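Local coordinates for FERM, RhoGEF and pleckstrin domain protein 2 (PDB 6D21) that probably acts as a guanine nucleotide exchange factor for RAC1 in semaphorin signalling and actin remodelling, represented here by its membrane-targeting FERM domain, at residues F100-Q103 and I104-D107; V156-K159 and I160-L163; T224-W227 and S228-R231; E275-S278 and F279-L283. One frame throughout, in Å; residues are numbered along the deposited sequence.

Contact 1 of 4, residues F100-Q103 and I104-D107; sequences FSLQ and IKRD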
loop_
_atom_site.group_PDB
_atom_site.type_symbol
_atom_site.label_atom_id
_atom_site.label_comp_id
_atom_site.label_asym_id
_atom_site.label_seq_id
_atom_site.Cartn_x
_atom_site.Cartn_y
_atom_site.Cartn_z
ATOM N N PHE A 100 -5.041 7.232 -4.727
ATOM C CA PHE A 100 -4.932 6.837 -3.321
ATOM C C PHE A 100 -6.242 6.274 -2.776
ATOM O O PHE A 100 -6.221 5.295 -2.037
ATOM C CB PHE A 100 -4.456 8.006 -2.446
ATOM C CG PHE A 100 -2.975 8.027 -2.263
ATOM C CD1 PHE A 100 -2.164 8.604 -3.217
ATOM C CD2 PHE A 100 -2.390 7.416 -1.160
ATOM C CE1 PHE A 100 -0.771 8.592 -3.088
ATOM C CE2 PHE A 100 -0.995 7.425 -1.009
ATOM C CZ PHE A 100 -0.191 8.009 -1.985
ATOM N N SER A 101 -7.383 6.854 -3.141
ATOM C CA SER A 101 -8.653 6.274 -2.693
ATOM C C SER A 101 -8.854 4.836 -3.254
ATOM O O SER A 101 -9.414 3.976 -2.584
ATOM C CB SER A 101 -9.842 7.175 -3.069
ATOM O OG SER A 101 -10.134 7.147 -4.444
ATOM N N LEU A 102 -8.366 4.582 -4.462
ATOM C CA LEU A 102 -8.408 3.228 -5.034
ATOM C C LEU A 102 -7.449 2.290 -4.326
ATOM O O LEU A 102 -7.694 1.093 -4.261
ATOM C CB LEU A 102 -8.067 3.244 -6.525
ATOM C CG LEU A 102 -9.070 3.938 -7.446
ATOM C CD1 LEU A 102 -8.521 3.990 -8.871
ATOM C CD2 LEU A 102 -10.414 3.225 -7.395
ATOM N N GLN A 103 -6.346 2.816 -3.817
ATOM C CA GLN A 103 -5.438 1.975 -3.027
ATOM C C GLN A 103 -6.116 1.543 -1.719
ATOM O O GLN A 103 -6.000 0.400 -1.267
ATOM C CB GLN A 103 -4.142 2.730 -2.725
ATOM C CG GLN A 103 -3.142 1.942 -1.851
ATOM C CD GLN A 103 -2.539 0.782 -2.614
ATOM O OE1 GLN A 103 -1.920 0.967 -3.663
ATOM N NE2 GLN A 103 -2.748 -0.417 -2.113
ATOM N N ILE A 104 -6.800 2.485 -1.081
ATOM C CA ILE A 104 -7.583 2.160 0.118
ATOM C C ILE A 104 -8.667 1.137 -0.206
ATOM O O ILE A 104 -8.911 0.196 0.548
ATOM C CB ILE A 104 -8.221 3.451 0.710
ATOM C CG1 ILE A 104 -7.115 4.385 1.205
ATOM C CG2 ILE A 104 -9.170 3.106 1.843
ATOM C CD1 ILE A 104 -7.570 5.831 1.326
ATOM N N LYS A 105 -9.349 1.353 -1.328
ATOM C CA LYS A 105 -10.387 0.433 -1.768
ATOM C C LYS A 105 -9.806 -0.981 -1.859
ATOM O O LYS A 105 -10.398 -1.945 -1.363
ATOM C CB LYS A 105 -10.958 0.880 -3.112
ATOM C CG LYS A 105 -12.062 -0.017 -3.656
ATOM C CD LYS A 105 -12.764 0.656 -4.829
ATOM C CE LYS A 105 -13.780 -0.289 -5.470
ATOM N NZ LYS A 105 -14.522 0.466 -6.510
ATOM N N ARG A 106 -8.622 -1.090 -2.458
ATOM C CA ARG A 106 -7.932 -2.381 -2.574
ATOM C C ARG A 106 -7.574 -3.010 -1.222
ATOM O O ARG A 106 -7.767 -4.218 -0.997
ATOM C CB ARG A 106 -6.646 -2.221 -3.394
ATOM C CG ARG A 106 -5.936 -3.576 -3.667
ATOM C CD ARG A 106 -4.542 -3.366 -4.239
ATOM N NE ARG A 106 -4.586 -3.011 -5.655
ATOM C CZ ARG A 106 -3.525 -2.590 -6.342
ATOM N NH1 ARG A 106 -2.350 -2.455 -5.734
ATOM N NH2 ARG A 106 -3.634 -2.314 -7.633
ATOM N N ASP A 107 -6.988 -2.196 -0.351
ATOM C CA ASP A 107 -6.542 -2.640 0.963
ATOM C C ASP A 107 -7.724 -3.081 1.817
ATOM O O ASP A 107 -7.619 -4.017 2.610
ATOM C CB ASP A 107 -5.775 -1.514 1.684
ATOM C CG ASP A 107 -4.392 -1.241 1.059
ATOM O OD1 ASP A 107 -3.991 -1.992 0.142
ATOM O OD2 ASP A 107 -3.709 -0.277 1.489
HETATM O O HOH W 1 -1.430 -2.952 -3.134
#
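Gln-103 and Asp-107, one helical turn apart on helix 94-110, join through their side chains: Gln-103 NE2 donates to Asp-107 OD1 at 3.0 Å. The N-H...O angle is 143°, and the acceptor lies in the amide plane, whereas the amide nitrogen reaches the carboxylate from above its plane. Two torsions of Gln-103 bring this about: CG is anti to the backbone N (chi1 178°), and a bend at chi2 (70°) directs the amide to the next turn, where Asp-107 lies. A water 3.0 Å from Gln-103 NE2 also accepts from Arg-106 NH1 at 2.8 Å, meeting the guanidinium at its edge. The amide and guanidinium planes stand perpendicular. Asp-107 N bonds to Gln-103 O at 2.9 Å. Gln-103 OE1 accepts from the backbone N of Val-81, Arg-106 binds Ser-80 and Leu-79, and Asp-107 OD2 pairs with Arg-192. A leucine at Gln-103 would probably leave Val-81 N and Asp-107 OD1 each short of a partner and the bridging water held less firmly. With both ends of the amide engaged, its rotation is fixed, and this largely buried polar cluster ties the central FERM lobe to strand 76-81 of the ubiquitin-like lobe.

Contact 2 of 4, residues V156-K159 and I160-L163; sequences VQEK and IMEL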
loop_
_atom_site.group_PDB
_atom_site.type_symbol
_atom_site.label_atom_id
_atom_site.label_comp_id
_atom_site.label_asym_id
_atom_site.label_seq_id
_atom_site.Cartn_x
_atom_site.Cartn_y
_atom_site.Cartn_z
ATOM N N VAL A 156 -23.132 -6.265 6.478
ATOM C CA VAL A 156 -22.769 -4.860 6.671
ATOM C C VAL A 156 -23.452 -3.996 5.606
ATOM O O VAL A 156 -23.382 -2.764 5.635
ATOM C CB VAL A 156 -21.227 -4.681 6.608
ATOM C CG1 VAL A 156 -20.802 -3.273 7.004
ATOM C CG2 VAL A 156 -20.546 -5.701 7.509
ATOM N N GLN A 157 -24.138 -4.645 4.671
ATOM C CA GLN A 157 -24.642 -3.931 3.507
ATOM C C GLN A 157 -25.706 -2.914 3.897
ATOM O O GLN A 157 -25.738 -1.818 3.345
ATOM C CB GLN A 157 -25.179 -4.916 2.457
ATOM C CG GLN A 157 -24.048 -5.691 1.781
ATOM C CD GLN A 157 -24.503 -6.629 0.671
ATOM O OE1 GLN A 157 -23.743 -6.916 -0.266
ATOM N NE2 GLN A 157 -25.731 -7.118 0.774
ATOM N N GLU A 158 -26.558 -3.264 4.857
ATOM C CA GLU A 158 -27.589 -2.336 5.326
ATOM C C GLU A 158 -26.966 -1.077 5.931
ATOM O O GLU A 158 -27.418 0.037 5.675
ATOM C CB GLU A 158 -28.501 -3.012 6.350
ATOM C CG GLU A 158 -29.354 -4.137 5.775
ATOM C CD GLU A 158 -30.127 -3.719 4.534
ATOM O OE1 GLU A 158 -30.872 -2.718 4.606
ATOM O OE2 GLU A 158 -29.989 -4.392 3.488
ATOM N N LYS A 159 -25.923 -1.254 6.733
ATOM C CA LYS A 159 -25.236 -0.113 7.317
ATOM C C LYS A 159 -24.552 0.743 6.265
ATOM O O LYS A 159 -24.556 1.974 6.355
ATOM C CB LYS A 159 -24.197 -0.553 8.336
ATOM C CG LYS A 159 -23.767 0.604 9.198
ATOM C CD LYS A 159 -22.558 0.302 10.033
ATOM C CE LYS A 159 -22.084 1.591 10.674
ATOM N NZ LYS A 159 -23.143 2.169 11.556
ATOM N N ILE A 160 -23.938 0.090 5.287
ATOM C CA ILE A 160 -23.327 0.804 4.182
ATOM C C ILE A 160 -24.343 1.701 3.480
ATOM O O ILE A 160 -24.048 2.857 3.190
ATOM C CB ILE A 160 -22.699 -0.169 3.170
ATOM C CG1 ILE A 160 -21.465 -0.846 3.782
ATOM C CG2 ILE A 160 -22.282 0.545 1.898
ATOM C CD1 ILE A 160 -20.838 -1.884 2.879
ATOM N N MET A 161 -25.546 1.183 3.235
ATOM C CA MET A 161 -26.554 1.938 2.487
ATOM C C MET A 161 -27.136 3.050 3.345
ATOM O O MET A 161 -27.345 4.165 2.873
ATOM C CB MET A 161 -27.661 1.009 1.973
ATOM C CG MET A 161 -27.230 0.139 0.789
ATOM S SD MET A 161 -28.506 -1.004 0.221
ATOM C CE MET A 161 -28.666 -2.092 1.638
ATOM N N GLU A 162 -27.393 2.733 4.607
ATOM C CA GLU A 162 -27.840 3.711 5.584
ATOM C C GLU A 162 -26.907 4.921 5.598
ATOM O O GLU A 162 -27.354 6.063 5.486
ATOM C CB GLU A 162 -27.921 3.066 6.975
ATOM C CG GLU A 162 -28.464 3.952 8.073
ATOM C CD GLU A 162 -28.558 3.233 9.417
ATOM O OE1 GLU A 162 -28.130 2.058 9.515
ATOM O OE2 GLU A 162 -29.069 3.847 10.378
ATOM N N LEU A 163 -25.608 4.670 5.715
ATOM C CA LEU A 163 -24.631 5.750 5.728
ATOM C C LEU A 163 -24.561 6.490 4.382
ATOM O O LEU A 163 -24.316 7.696 4.342
ATOM C CB LEU A 163 -23.253 5.208 6.099
ATOM C CG LEU A 163 -23.118 4.707 7.535
ATOM C CD1 LEU A 163 -21.745 4.081 7.758
ATOM C CD2 LEU A 163 -23.355 5.854 8.507
#
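Ile-160 N donates to Val-156 O at 2.9 Å with an N-H...O angle of 165°, the first of four i to i+4 backbone bonds along helix 157-164. Glu-162 N to Glu-158 O (2.9 Å) and Leu-163 N to Lys-159 O (3.0 Å) are equally straight, and the bond from Met-161 N to Gln-157 O is more bent at 151°. No salt bridge joins the side chains here: Lys-159 NZ and Glu-162 OE1 stay 5.4 Å apart. Gln-157 OE1 turns back to Gln-153 instead, and Glu-158 OE2 forms a weak, long ion pair with Arg-141.

Packing follows outside this polar frame. Met-161 is extended to SD and then bends at chi3 (-66°), which swings its methyl CE back to within 3.2 Å of Glu-158 OE2. On another face, CG1 of Val-156 meets CG1 of Ile-160 at 4.1 Å. Lys-159 reaches outward from the helix and crosses Leu-163 obliquely, Lys-159 CE touching Leu-163 CD1 at 3.8 Å while the bend at chi4 turns the amine aside.

The short helix packs against two others of the central FERM lobe. Val-156, Lys-159 and Ile-160 rest on helix 117-132, where they meet Asn-118, Ala-121 and Ala-124, whereas Gln-157 and Met-161 pack on helix 137-146 at Leu-144, with Met-161 also touching Asp-140 and Arg-141.

Contact 3 of 4, residues T224-W227 and S228-R231; sequences TFNW and SKIR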
loop_
_atom_site.group_PDB
_atom_site.type_symbol
_atom_site.label_atom_id
_atom_site.label_comp_id
_atom_site.label_asym_id
_atom_site.label_seq_id
_atom_site.Cartn_x
_atom_site.Cartn_y
_atom_site.Cartn_z
ATOM N N THR A 224 6.797 2.964 18.310
ATOM C CA THR A 224 7.193 3.737 17.139
ATOM C C THR A 224 8.559 4.386 17.344
ATOM O O THR A 224 8.757 5.155 18.292
ATOM C CB THR A 224 6.167 4.841 16.812
ATOM O OG1 THR A 224 4.914 4.243 16.432
ATOM C CG2 THR A 224 6.677 5.718 15.670
ATOM N N PHE A 225 9.499 4.075 16.453
ATOM C CA PHE A 225 10.828 4.687 16.489
ATOM C C PHE A 225 10.969 5.687 15.359
ATOM O O PHE A 225 11.106 5.308 14.190
ATOM C CB PHE A 225 11.917 3.616 16.398
ATOM C CG PHE A 225 11.742 2.508 17.396
ATOM C CD1 PHE A 225 11.937 2.741 18.746
ATOM C CD2 PHE A 225 11.355 1.237 16.986
ATOM C CE1 PHE A 225 11.767 1.722 19.682
ATOM C CE2 PHE A 225 11.180 0.214 17.915
ATOM C CZ PHE A 225 11.385 0.461 19.264
ATOM N N ASN A 226 10.910 6.966 15.710
ATOM C CA ASN A 226 11.031 8.031 14.731
ATOM C C ASN A 226 12.407 8.016 14.117
ATOM O O ASN A 226 13.355 7.532 14.738
ATOM C CB ASN A 226 10.763 9.391 15.370
ATOM C CG ASN A 226 9.386 9.486 15.970
ATOM O OD1 ASN A 226 8.381 9.326 15.276
ATOM N ND2 ASN A 226 9.326 9.724 17.276
ATOM N N TRP A 227 12.518 8.548 12.904
ATOM C CA TRP A 227 13.814 8.627 12.239
ATOM C C TRP A 227 14.851 9.315 13.111
ATOM O O TRP A 227 16.010 8.903 13.140
ATOM C CB TRP A 227 13.712 9.371 10.912
ATOM C CG TRP A 227 12.790 8.768 9.919
ATOM C CD1 TRP A 227 11.698 9.363 9.362
ATOM C CD2 TRP A 227 12.866 7.451 9.353
ATOM N NE1 TRP A 227 11.093 8.507 8.475
ATOM C CE2 TRP A 227 11.786 7.325 8.454
ATOM C CE3 TRP A 227 13.738 6.372 9.516
ATOM C CZ2 TRP A 227 11.560 6.163 7.715
ATOM C CZ3 TRP A 227 13.506 5.212 8.781
ATOM C CH2 TRP A 227 12.431 5.119 7.894
ATOM N N SER A 228 14.428 10.369 13.811
ATOM C CA SER A 228 15.332 11.144 14.662
ATOM C C SER A 228 15.940 10.288 15.775
ATOM O O SER A 228 17.046 10.567 16.250
ATOM C CB SER A 228 14.603 12.341 15.279
ATOM O OG SER A 228 13.548 11.895 16.117
ATOM N N LYS A 229 15.211 9.251 16.189
ATOM C CA LYS A 229 15.674 8.370 17.258
ATOM C C LYS A 229 16.501 7.191 16.755
ATOM O O LYS A 229 17.091 6.467 17.549
ATOM C CB LYS A 229 14.488 7.849 18.068
ATOM C CG LYS A 229 13.692 8.950 18.745
ATOM C CD LYS A 229 12.510 8.393 19.527
ATOM C CE LYS A 229 12.041 9.384 20.590
ATOM N NZ LYS A 229 13.156 10.224 21.127
ATOM N N ILE A 230 16.538 6.990 15.441
ATOM C CA ILE A 230 17.273 5.862 14.878
ATOM C C ILE A 230 18.678 6.266 14.435
ATOM O O ILE A 230 18.838 7.112 13.556
ATOM C CB ILE A 230 16.522 5.237 13.683
ATOM C CG1 ILE A 230 15.176 4.674 14.149
ATOM C CG2 ILE A 230 17.380 4.148 13.021
ATOM C CD1 ILE A 230 14.232 4.270 13.033
ATOM N N ARG A 231 19.689 5.651 15.048
ATOM C CA ARG A 231 21.080 5.861 14.655
ATOM C C ARG A 231 21.458 5.065 13.403
ATOM O O ARG A 231 22.070 5.604 12.484
ATOM C CB ARG A 231 22.024 5.489 15.795
ATOM C CG ARG A 231 23.433 6.018 15.590
ATOM C CD ARG A 231 24.397 5.512 16.647
ATOM N NE ARG A 231 24.906 4.183 16.323
ATOM C CZ ARG A 231 25.820 3.940 15.387
ATOM N NH1 ARG A 231 26.323 4.936 14.667
ATOM N NH2 ARG A 231 26.226 2.696 15.165
#
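Ile-230 and Trp-227 meet in the short 3-10 turn linking strand 220-226 to strand 230-236, their side chains side by side. This is the tight part. Ile-230 CD1 comes 4.1 Å from Trp-227 CE3, approaching the indole obliquely, while CG1 lies 4.1 Å from Phe-225 CB. The isoleucine reaches both because CG1 is anti to the carbonyl carbon (chi1 -63°) and the extended chi2 (169°) carries CD1 over the first strand, to within 3.5 Å of Phe-225 O. Two backbone bonds fix the turn: Lys-229 N to Asn-226 O at 2.9 Å, rather bent at 139°, and Ile-230 N to Trp-227 O at 3.0 Å. In both the donor stands well above the carbonyl plane, as the tight i to i+3 spacing imposes.

The other side is looser. Asn-226 and Lys-229 also run alongside each other, but ND2 and CD approach no nearer than 4.1 Å and no bond joins them. Ser-228 and Lys-229 are exposed, and Ser-228 OG is only in packing range of Asn-226 CB, at 3.8 Å.

An alanine in place of Ile-230 is likely to open a gap between Phe-225 CB and the indole, leaving the ring less supported on that side. Trp-227 NE1 bonds to His-210 O, and Leu-213 lies beneath both Trp-227 and Ile-230. The chemistry divides: the indole is buried against His-276, His-277 and Arg-281 of helix 263-281 with Ile-230 partly exposed beside it, backbone bonds make the turn while Asn-226 N is buried without a partner, and the polar side chains of Ser-228 and Lys-229 lie on the solvent side.

Contact 4 of 4, residues E275-S278 and F279-L283; sequences EHHS and FFRLL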
loop_
_atom_site.group_PDB
_atom_site.type_symbol
_atom_site.label_atom_id
_atom_site.label_comp_id
_atom_site.label_asym_id
_atom_site.label_seq_id
_atom_site.Cartn_x
_atom_site.Cartn_y
_atom_site.Cartn_z
ATOM N N GLU A 275 14.890 2.965 1.723
ATOM C CA GLU A 275 14.079 3.687 0.736
ATOM C C GLU A 275 13.052 4.652 1.350
ATOM O O GLU A 275 12.860 5.752 0.850
ATOM C CB GLU A 275 13.352 2.677 -0.163
ATOM C CG GLU A 275 14.271 2.016 -1.185
ATOM C CD GLU A 275 13.636 0.820 -1.888
ATOM O OE1 GLU A 275 12.466 0.488 -1.592
ATOM O OE2 GLU A 275 14.320 0.208 -2.737
ATOM N N HIS A 276 12.375 4.226 2.413
ATOM C CA HIS A 276 11.453 5.113 3.113
ATOM C C HIS A 276 12.172 6.293 3.727
ATOM O O HIS A 276 11.716 7.432 3.610
ATOM C CB HIS A 276 10.691 4.365 4.209
ATOM C CG HIS A 276 9.370 3.846 3.766
ATOM N ND1 HIS A 276 9.243 2.739 2.946
ATOM C CD2 HIS A 276 8.115 4.302 3.981
ATOM C CE1 HIS A 276 7.963 2.516 2.707
ATOM N NE2 HIS A 276 7.255 3.456 3.317
ATOM N N HIS A 277 13.292 6.020 4.391
ATOM C CA HIS A 277 14.063 7.080 5.027
ATOM C C HIS A 277 14.542 8.089 3.990
ATOM O O HIS A 277 14.414 9.305 4.155
ATOM C CB HIS A 277 15.272 6.519 5.776
ATOM C CG HIS A 277 16.180 7.587 6.301
ATOM N ND1 HIS A 277 17.315 7.998 5.631
ATOM C CD2 HIS A 277 16.092 8.365 7.405
ATOM C CE1 HIS A 277 17.899 8.967 6.314
ATOM N NE2 HIS A 277 17.177 9.211 7.393
ATOM N N SER A 278 15.110 7.568 2.917
ATOM C CA SER A 278 15.573 8.405 1.828
ATOM C C SER A 278 14.410 9.226 1.248
ATOM O O SER A 278 14.520 10.447 1.111
ATOM C CB SER A 278 16.254 7.533 0.764
ATOM O OG SER A 278 16.343 8.186 -0.487
ATOM N N PHE A 279 13.280 8.578 0.967
ATOM C CA PHE A 279 12.146 9.274 0.355
ATOM C C PHE A 279 11.632 10.412 1.247
ATOM O O PHE A 279 11.446 11.557 0.787
ATOM C CB PHE A 279 11.012 8.283 0.034
ATOM C CG PHE A 279 9.831 8.917 -0.635
ATOM C CD1 PHE A 279 9.848 9.181 -1.993
ATOM C CD2 PHE A 279 8.709 9.263 0.096
ATOM C CE1 PHE A 279 8.771 9.770 -2.609
ATOM C CE2 PHE A 279 7.625 9.861 -0.513
ATOM C CZ PHE A 279 7.655 10.115 -1.862
ATOM N N PHE A 280 11.452 10.118 2.534
ATOM C CA PHE A 280 10.844 11.094 3.442
ATOM C C PHE A 280 11.790 12.038 4.186
ATOM O O PHE A 280 11.318 12.957 4.858
ATOM C CB PHE A 280 9.987 10.369 4.475
ATOM C CG PHE A 280 8.723 9.796 3.902
ATOM C CD1 PHE A 280 7.689 10.638 3.511
ATOM C CD2 PHE A 280 8.578 8.431 3.730
ATOM C CE1 PHE A 280 6.518 10.129 2.982
ATOM C CE2 PHE A 280 7.394 7.909 3.212
ATOM C CZ PHE A 280 6.371 8.760 2.834
ATOM N N ARG A 281 13.099 11.828 4.083
ATOM C CA ARG A 281 14.060 12.627 4.863
ATOM C C ARG A 281 15.182 13.258 4.048
ATOM O O ARG A 281 15.662 14.339 4.382
ATOM C CB ARG A 281 14.696 11.771 5.965
ATOM C CG ARG A 281 13.712 11.180 6.947
ATOM C CD ARG A 281 13.116 12.246 7.852
ATOM N NE ARG A 281 14.042 12.625 8.920
ATOM C CZ ARG A 281 13.675 13.201 10.063
ATOM N NH1 ARG A 281 12.396 13.473 10.290
ATOM N NH2 ARG A 281 14.584 13.498 10.984
ATOM N N LEU A 282 15.629 12.587 2.999
ATOM C CA LEU A 282 16.808 13.071 2.271
ATOM C C LEU A 282 16.442 13.750 0.961
ATOM O O LEU A 282 15.541 13.307 0.255
ATOM C CB LEU A 282 17.761 11.912 1.992
ATOM C CG LEU A 282 18.156 11.088 3.218
ATOM C CD1 LEU A 282 19.141 9.997 2.818
ATOM C CD2 LEU A 282 18.759 12.007 4.289
ATOM N N LEU A 283 17.143 14.822 0.624
ATOM C CA LEU A 283 16.984 15.410 -0.699
ATOM C C LEU A 283 17.912 14.698 -1.690
ATOM O O LEU A 283 19.051 15.120 -1.900
ATOM C CB LEU A 283 17.259 16.912 -0.655
ATOM C CG LEU A 283 16.055 17.718 -0.162
ATOM C CD1 LEU A 283 16.503 18.878 0.715
ATOM C CD2 LEU A 283 15.222 18.204 -1.343
HETATM O O HOH W 2 16.397 11.688 9.356
#
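The last turn of helix 263-281, the C-terminal helix of the PH-like FERM lobe, unwinds here, Leu-282 being the first residue to leave helical angles. The i to i+4 bonds run on to the end: Phe-280 N to His-276 O measures 2.9 Å, Arg-281 N to His-277 O is weak at 123°, and Leu-282 N still reaches Ser-278 O at 3.1 Å. His-277 carries the side-chain contact. Its CG is anti to the backbone N (chi1 173°), tilting the imidazole toward the next turn, where Arg-281 CB sits over one face, 4.1 Å from the centroid in a CH-pi contact. Leu-282 CD2 approaches CE1 of the same ring obliquely at 3.8 Å. A water accepts from Arg-281 NE at 2.6 Å and lies 3.3 Å from His-277 NE2. Farther round, the His-276 and Phe-280 rings lie side by side, His-276 CD2 to Phe-280 CE2 3.8 Å, their planes at 36°. Phe-279 stacks on Phe-83, and His-276 bonds through ND1 to Asn-272 O. A C-terminal helix capping a seven-stranded antiparallel beta sandwich of two nearly orthogonal sheets is the hallmark of the PH-like fold, and this is that helix's closing turn.

In the fold
Along the chain the four contacts come in series, 1 to 4, and all belong to the FERM domain. Contacts 1 and 2 lie in the helical central lobe, on helices 94-110 and 157-164, with centres 19 Å apart and no touch. Contacts 3 and 4 belong to the PH-like lobe, where the turn between the two outermost strands of the seven-stranded sheet meets the end of helix 263-281. Their centres are 13 Å apart and they touch: Trp-227 CD1 is 3.5 Å from Arg-281 CD. Contacts 2 and 4 are 41 Å apart by centres, on opposite sides of the chain's centre. Thus contacts 3 and 4 tie strand turn to helix within one lobe, while contact 1 sits at a junction of two lobes.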